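Local coordinates for protein sifA (Salmonella typhimurium, PDB 3CXB) that is a secreted effector required for endosomal tubulation and the formation of Salmonella-induced filaments in host epithelial cells, and interacts with host PLEKHM2, at residues A[197-207]-A[248-259]. Residues are numbered along the deposited sequence; the frame is centred on the assembly and turned at random.
Sequences WKAQEKATYLA and EIPPPHTHIPIE
His255 slots its imidazole between Trp197 and Gln200, and around it the packing is close. Its ring lies nearly parallel to the six-membered ring of Trp197, with planes at 24°, but the displacement is such that little of one covers the other, the centroids being 4.8 Å apart. Over one face of the imidazole comes CG of Gln200, a CH-pi contact 3.9 Å from the ring centroid; with CG anti to the backbone N (chi1 -177°), the Gln200 chain is directed over that ring. OE1 of Glu201 meets the imidazole at its edge, the carboxylate plane turned 15° from that of the ring. Farther along, the indole edge packs CH2 against CG1 of Ile258 at 3.6 Å. The loop from Glu248 runs along helix 197-220 and passes at Pro257, the N-cap residue, into helix 258-267, where Glu201 OE1 accepts a weak 3.4 Å bond from Ile258 N. Helix 283-303 also touches Ile258 and Tyr205, whose OH hydrogen-bonds Asp296. The other end is looser: Pro251 and Pro252 are exposed and poorly ordered, and extended Glu248 lays OE1 3.3 Å from CA of Thr204 and near CB of Ala207. Beside it, Gln200 NE2 donates to Thr204 OG1 at 2.8 Å, within the helix.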
ATOM      1  N   TRP A 197      13.066   1.406 -14.416  1.00 83.90           N
ATOM      2  CA  TRP A 197      13.324   1.806 -13.036  1.00 81.49           C
ATOM      3  C   TRP A 197      12.572   0.916 -12.030  1.00 79.75           C
ATOM      4  O   TRP A 197      13.028   0.710 -10.903  1.00 77.63           O
ATOM      5  CB  TRP A 197      12.939   3.285 -12.846  1.00 80.47           C
ATOM      6  CG  TRP A 197      11.810   3.486 -11.908  1.00 81.31           C
ATOM      7  CD1 TRP A 197      10.525   3.039 -12.060  1.00 82.27           C
ATOM      8  CD2 TRP A 197      11.866   4.113 -10.627  1.00 81.48           C
ATOM      9  NE1 TRP A 197       9.781   3.341 -10.945  1.00 81.02           N
ATOM     10  CE2 TRP A 197      10.578   4.002 -10.051  1.00 81.08           C
ATOM     11  CE3 TRP A 197      12.879   4.756  -9.909  1.00 80.69           C
ATOM     12  CZ2 TRP A 197      10.277   4.510  -8.786  1.00 80.10           C
ATOM     13  CZ3 TRP A 197      12.579   5.263  -8.649  1.00 81.00           C
ATOM     14  CH2 TRP A 197      11.285   5.135  -8.101  1.00 79.90           C
ATOM     15  N   LYS A 198      11.421   0.397 -12.451  1.00 77.88           N
ATOM     16  CA  LYS A 198      10.602  -0.461 -11.602  1.00 77.25           C
ATOM     17  C   LYS A 198      11.339  -1.728 -11.213  1.00 77.48           C
ATOM     18  O   LYS A 198      11.163  -2.244 -10.114  1.00 77.49           O
ATOM     19  CB  LYS A 198       9.307  -0.842 -12.315  1.00 75.35           C
ATOM     20  CG  LYS A 198       8.354   0.310 -12.532  1.00 73.80           C
ATOM     21  CD  LYS A 198       7.055  -0.211 -13.092  1.00 73.56           C
ATOM     22  CE  LYS A 198       6.104   0.905 -13.439  1.00 74.73           C
ATOM     23  NZ  LYS A 198       4.860   0.361 -14.069  1.00 76.55           N
ATOM     24  N   ALA A 199      12.156  -2.236 -12.124  1.00 79.28           N
ATOM     25  CA  ALA A 199      12.908  -3.448 -11.859  1.00 79.16           C
ATOM     26  C   ALA A 199      14.017  -3.149 -10.861  1.00 79.98           C
ATOM     27  O   ALA A 199      14.393  -4.001 -10.055  1.00 83.50           O
ATOM     28  CB  ALA A 199      13.489  -3.987 -13.157  1.00 77.89           C
ATOM     29  N   GLN A 200      14.520  -1.924 -10.911  1.00 84.22           N
ATOM     30  CA  GLN A 200      15.591  -1.503 -10.021  1.00 89.98           C
ATOM     31  C   GLN A 200      15.051  -1.279  -8.618  1.00 85.21           C
ATOM     32  O   GLN A 200      15.429  -1.976  -7.676  1.00 82.91           O
ATOM     33  CB  GLN A 200      16.225  -0.207 -10.542  1.00104.41           C
ATOM     34  CG  GLN A 200      17.411   0.287  -9.720  1.00125.10           C
ATOM     35  CD  GLN A 200      18.560  -0.718  -9.667  1.00137.46           C
ATOM     36  OE1 GLN A 200      19.095  -1.125 -10.699  1.00147.17           O
ATOM     37  NE2 GLN A 200      18.941  -1.120  -8.458  1.00147.05           N
ATOM     38  N   GLU A 201      14.159  -0.299  -8.501  1.00 77.32           N
ATOM     39  CA  GLU A 201      13.539   0.072  -7.232  1.00 69.33           C
ATOM     40  C   GLU A 201      12.989  -1.157  -6.522  1.00 63.41           C
ATOM     41  O   GLU A 201      13.176  -1.331  -5.323  1.00 60.85           O
ATOM     42  CB  GLU A 201      12.422   1.088  -7.498  1.00 67.05           C
ATOM     43  CG  GLU A 201      11.814   1.740  -6.269  1.00 68.46           C
ATOM     44  CD  GLU A 201      12.821   2.513  -5.447  1.00 69.77           C
ATOM     45  OE1 GLU A 201      13.614   3.268  -6.046  1.00 71.04           O
ATOM     46  OE2 GLU A 201      12.814   2.372  -4.200  1.00 70.26           O
ATOM     47  N   LYS A 202      12.324  -2.022  -7.271  1.00 57.74           N
ATOM     48  CA  LYS A 202      11.759  -3.217  -6.689  1.00 53.42           C
ATOM     49  C   LYS A 202      12.805  -4.060  -5.966  1.00 50.81           C
ATOM     50  O   LYS A 202      12.566  -4.519  -4.856  1.00 51.72           O
ATOM     51  CB  LYS A 202      11.065  -4.046  -7.768  1.00 51.89           C
ATOM     52  CG  LYS A 202      10.359  -5.293  -7.250  1.00 50.67           C
ATOM     53  CD  LYS A 202       9.573  -5.952  -8.366  1.00 50.30           C
ATOM     54  CE  LYS A 202       8.888  -7.238  -7.921  1.00 49.04           C
ATOM     55  NZ  LYS A 202       8.153  -7.861  -9.066  1.00 48.80           N
ATOM     56  N   ALA A 203      13.965  -4.269  -6.574  1.00 50.45           N
ATOM     57  CA  ALA A 203      14.988  -5.077  -5.920  1.00 50.73           C
ATOM     58  C   ALA A 203      15.655  -4.304  -4.796  1.00 50.23           C
ATOM     59  O   ALA A 203      15.732  -4.782  -3.668  1.00 49.16           O
ATOM     60  CB  ALA A 203      16.032  -5.538  -6.929  1.00 50.40           C
ATOM     61  N   THR A 204      16.120  -3.099  -5.103  1.00 50.34           N
ATOM     62  CA  THR A 204      16.800  -2.254  -4.126  1.00 54.03           C
ATOM     63  C   THR A 204      16.011  -2.080  -2.840  1.00 53.24           C
ATOM     64  O   THR A 204      16.483  -2.407  -1.748  1.00 53.51           O
ATOM     65  CB  THR A 204      17.064  -0.848  -4.699  1.00 53.21           C
ATOM     66  OG1 THR A 204      17.966  -0.953  -5.803  1.00 55.44           O
ATOM     67  CG2 THR A 204      17.675   0.071  -3.633  1.00 56.83           C
ATOM     68  N   TYR A 205      14.808  -1.542  -2.989  1.00 53.71           N
ATOM     69  CA  TYR A 205      13.913  -1.273  -1.871  1.00 52.81           C
ATOM     70  C   TYR A 205      13.642  -2.524  -1.041  1.00 50.50           C
ATOM     71  O   TYR A 205      13.892  -2.555   0.160  1.00 49.84           O
ATOM     72  CB  TYR A 205      12.599  -0.690  -2.413  1.00 52.29           C
ATOM     73  CG  TYR A 205      11.761   0.053  -1.394  1.00 53.22           C
ATOM     74  CD1 TYR A 205      10.959  -0.634  -0.478  1.00 52.76           C
ATOM     75  CD2 TYR A 205      11.766   1.455  -1.349  1.00 51.82           C
ATOM     76  CE1 TYR A 205      10.183   0.058   0.454  1.00 51.41           C
ATOM     77  CE2 TYR A 205      10.995   2.150  -0.426  1.00 48.87           C
ATOM     78  CZ  TYR A 205      10.206   1.447   0.467  1.00 50.40           C
ATOM     79  OH  TYR A 205       9.409   2.132   1.349  1.00 49.73           O
ATOM     80  N   LEU A 206      13.151  -3.567  -1.691  1.00 50.56           N
ATOM     81  CA  LEU A 206      12.832  -4.783  -0.983  1.00 52.29           C
ATOM     82  C   LEU A 206      14.016  -5.450  -0.289  1.00 53.39           C
ATOM     83  O   LEU A 206      13.880  -5.908   0.847  1.00 52.23           O
ATOM     84  CB  LEU A 206      12.133  -5.759  -1.932  1.00 52.85           C
ATOM     85  CG  LEU A 206      10.694  -5.345  -2.283  1.00 53.96           C
ATOM     86  CD1 LEU A 206      10.111  -6.205  -3.390  1.00 50.87           C
ATOM     87  CD2 LEU A 206       9.840  -5.465  -1.032  1.00 53.66           C
ATOM     88  N   ALA A 207      15.172  -5.513  -0.948  1.00 53.08           N
ATOM     89  CA  ALA A 207      16.334  -6.152  -0.324  1.00 51.59           C
ATOM     90  C   ALA A 207      16.747  -5.348   0.907  1.00 50.55           C
ATOM     91  O   ALA A 207      17.147  -5.923   1.929  1.00 47.23           O
ATOM     92  CB  ALA A 207      17.501  -6.277  -1.315  1.00 49.58           C
ATOM     93  N   GLU A 248      23.088  -4.655  -7.086  1.00136.66           N
ATOM     94  CA  GLU A 248      23.101  -3.244  -6.749  1.00137.62           C
ATOM     95  C   GLU A 248      24.523  -2.716  -6.578  1.00136.13           C
ATOM     96  O   GLU A 248      24.782  -1.896  -5.694  1.00133.62           O
ATOM     97  CB  GLU A 248      22.310  -3.043  -5.452  1.00135.87           C
ATOM     98  CG  GLU A 248      20.954  -3.745  -5.458  1.00135.99           C
ATOM     99  CD  GLU A 248      20.338  -3.863  -4.075  1.00135.21           C
ATOM    100  OE1 GLU A 248      19.269  -4.497  -3.954  1.00131.85           O
ATOM    101  OE2 GLU A 248      20.919  -3.326  -3.113  1.00133.27           O
ATOM    102  N   ILE A 249      25.440  -3.180  -7.421  1.00135.48           N
ATOM    103  CA  ILE A 249      26.829  -2.741  -7.327  1.00140.95           C
ATOM    104  C   ILE A 249      27.394  -2.201  -8.644  1.00140.87           C
ATOM    105  O   ILE A 249      27.932  -2.956  -9.451  1.00137.13           O
ATOM    106  CB  ILE A 249      27.736  -3.893  -6.837  1.00130.12           C
ATOM    107  CG1 ILE A 249      27.224  -4.430  -5.499  1.00131.70           C
ATOM    108  CG2 ILE A 249      29.163  -3.394  -6.675  1.00135.50           C
ATOM    109  CD1 ILE A 249      28.057  -5.562  -4.931  1.00127.21           C
ATOM    110  N   PRO A 250      27.267  -0.883  -8.883  1.00142.55           N
ATOM    111  CA  PRO A 250      26.616   0.064  -7.980  1.00150.03           C
ATOM    112  C   PRO A 250      25.182   0.255  -8.452  1.00150.35           C
ATOM    113  O   PRO A 250      24.740  -0.404  -9.397  1.00140.71           O
ATOM    114  CB  PRO A 250      27.450   1.321  -8.169  1.00146.22           C
ATOM    115  CG  PRO A 250      27.668   1.302  -9.639  1.00150.26           C
ATOM    116  CD  PRO A 250      28.016  -0.159  -9.927  1.00145.99           C
ATOM    117  N   PRO A 251      24.428   1.137  -7.782  1.00148.06           N
ATOM    118  CA  PRO A 251      23.035   1.403  -8.161  1.00154.72           C
ATOM    119  C   PRO A 251      23.001   2.520  -9.201  1.00153.50           C
ATOM    120  O   PRO A 251      22.743   3.665  -8.844  1.00146.93           O
ATOM    121  CB  PRO A 251      22.393   1.857  -6.846  1.00155.98           C
ATOM    122  CG  PRO A 251      23.320   1.311  -5.772  1.00160.31           C
ATOM    123  CD  PRO A 251      24.667   1.540  -6.386  1.00154.60           C
ATOM    124  N   PRO A 252      23.228   2.198 -10.494  1.00146.32           N
ATOM    125  CA  PRO A 252      23.223   3.216 -11.551  1.00145.15           C
ATOM    126  C   PRO A 252      22.753   4.581 -11.049  1.00143.78           C
ATOM    127  O   PRO A 252      21.622   4.996 -11.292  1.00140.38           O
ATOM    128  CB  PRO A 252      22.309   2.592 -12.591  1.00150.77           C
ATOM    129  CG  PRO A 252      22.791   1.171 -12.572  1.00154.28           C
ATOM    130  CD  PRO A 252      22.958   0.868 -11.079  1.00151.91           C
ATOM    131  N   HIS A 253      23.656   5.261 -10.344  1.00137.76           N
ATOM    132  CA  HIS A 253      23.397   6.561  -9.729  1.00130.10           C
ATOM    133  C   HIS A 253      22.340   7.443 -10.388  1.00125.24           C
ATOM    134  O   HIS A 253      21.608   8.150  -9.695  1.00127.79           O
ATOM    135  CB  HIS A 253      24.713   7.334  -9.566  1.00130.25           C
ATOM    136  CG  HIS A 253      25.662   6.713  -8.583  1.00130.83           C
ATOM    137  ND1 HIS A 253      26.234   5.472  -8.780  1.00130.99           N
ATOM    138  CD2 HIS A 253      26.131   7.156  -7.391  1.00130.07           C
ATOM    139  CE1 HIS A 253      27.014   5.180  -7.753  1.00130.30           C
ATOM    140  NE2 HIS A 253      26.969   6.184  -6.896  1.00129.85           N
ATOM    141  N   THR A 254      22.245   7.413 -11.714  1.00119.75           N
ATOM    142  CA  THR A 254      21.236   8.219 -12.390  1.00112.90           C
ATOM    143  C   THR A 254      19.888   7.523 -12.226  1.00108.25           C
ATOM    144  O   THR A 254      19.256   7.113 -13.203  1.00108.71           O
ATOM    145  CB  THR A 254      21.548   8.382 -13.890  1.00115.51           C
ATOM    146  OG1 THR A 254      22.865   8.923 -14.044  1.00113.75           O
ATOM    147  CG2 THR A 254      20.555   9.335 -14.542  1.00113.05           C
ATOM    148  N   HIS A 255      19.475   7.381 -10.967  1.00101.08           N
ATOM    149  CA  HIS A 255      18.208   6.748 -10.589  1.00 95.91           C
ATOM    150  C   HIS A 255      17.819   7.245  -9.202  1.00 95.64           C
ATOM    151  O   HIS A 255      18.426   6.848  -8.207  1.00 94.91           O
ATOM    152  CB  HIS A 255      18.356   5.220 -10.568  1.00 92.91           C
ATOM    153  CG  HIS A 255      17.172   4.500  -9.993  1.00 86.26           C
ATOM    154  ND1 HIS A 255      16.857   4.535  -8.652  1.00 82.79           N
ATOM    155  CD2 HIS A 255      16.238   3.712 -10.575  1.00 83.58           C
ATOM    156  CE1 HIS A 255      15.783   3.799  -8.431  1.00 80.31           C
ATOM    157  NE2 HIS A 255      15.387   3.287  -9.583  1.00 81.68           N
ATOM    158  N   ILE A 256      16.814   8.115  -9.146  1.00 93.59           N
ATOM    159  CA  ILE A 256      16.351   8.677  -7.878  1.00 91.07           C
ATOM    160  C   ILE A 256      15.308   7.770  -7.218  1.00 85.25           C
ATOM    161  O   ILE A 256      14.160   7.718  -7.654  1.00 83.20           O
ATOM    162  CB  ILE A 256      15.728  10.084  -8.093  1.00100.26           C
ATOM    163  CG1 ILE A 256      16.732  10.995  -8.820  1.00103.80           C
ATOM    164  CG2 ILE A 256      15.311  10.689  -6.748  1.00 98.54           C
ATOM    165  CD1 ILE A 256      16.201  12.394  -9.135  1.00113.75           C
ATOM    166  N   PRO A 257      15.696   7.047  -6.152  1.00 80.06           N
ATOM    167  CA  PRO A 257      14.774   6.151  -5.455  1.00 75.05           C
ATOM    168  C   PRO A 257      13.589   6.860  -4.803  1.00 71.70           C
ATOM    169  O   PRO A 257      13.579   8.088  -4.674  1.00 67.78           O
ATOM    170  CB  PRO A 257      15.679   5.454  -4.442  1.00 75.29           C
ATOM    171  CG  PRO A 257      16.694   6.474  -4.150  1.00 78.57           C
ATOM    172  CD  PRO A 257      17.018   7.019  -5.510  1.00 78.26           C
ATOM    173  N   ILE A 258      12.586   6.074  -4.409  1.00 67.60           N
ATOM    174  CA  ILE A 258      11.392   6.607  -3.765  1.00 65.42           C
ATOM    175  C   ILE A 258      11.707   7.385  -2.483  1.00 65.22           C
ATOM    176  O   ILE A 258      11.099   8.421  -2.228  1.00 63.91           O
ATOM    177  CB  ILE A 258      10.376   5.487  -3.448  1.00 59.86           C
ATOM    178  CG1 ILE A 258       9.932   4.817  -4.746  1.00 57.98           C
ATOM    179  CG2 ILE A 258       9.177   6.059  -2.719  1.00 59.40           C
ATOM    180  CD1 ILE A 258       8.852   3.797  -4.572  1.00 55.49           C
ATOM    181  N   GLU A 259      12.651   6.911  -1.679  1.00 68.07           N
ATOM    182  CA  GLU A 259      12.981   7.629  -0.457  1.00 73.39           C
ATOM    183  C   GLU A 259      13.495   9.020  -0.771  1.00 73.26           C
ATOM    184  O   GLU A 259      12.963  10.013  -0.279  1.00 72.28           O
ATOM    185  CB  GLU A 259      14.031   6.876   0.349  1.00 77.64           C
ATOM    186  CG  GLU A 259      13.550   5.540   0.869  1.00 87.58           C
ATOM    187  CD  GLU A 259      14.550   4.887   1.801  1.00 91.45           C
ATOM    188  OE1 GLU A 259      14.281   3.750   2.256  1.00 91.78           O
ATOM    189  OE2 GLU A 259      15.600   5.519   2.074  1.00 92.85           O
TER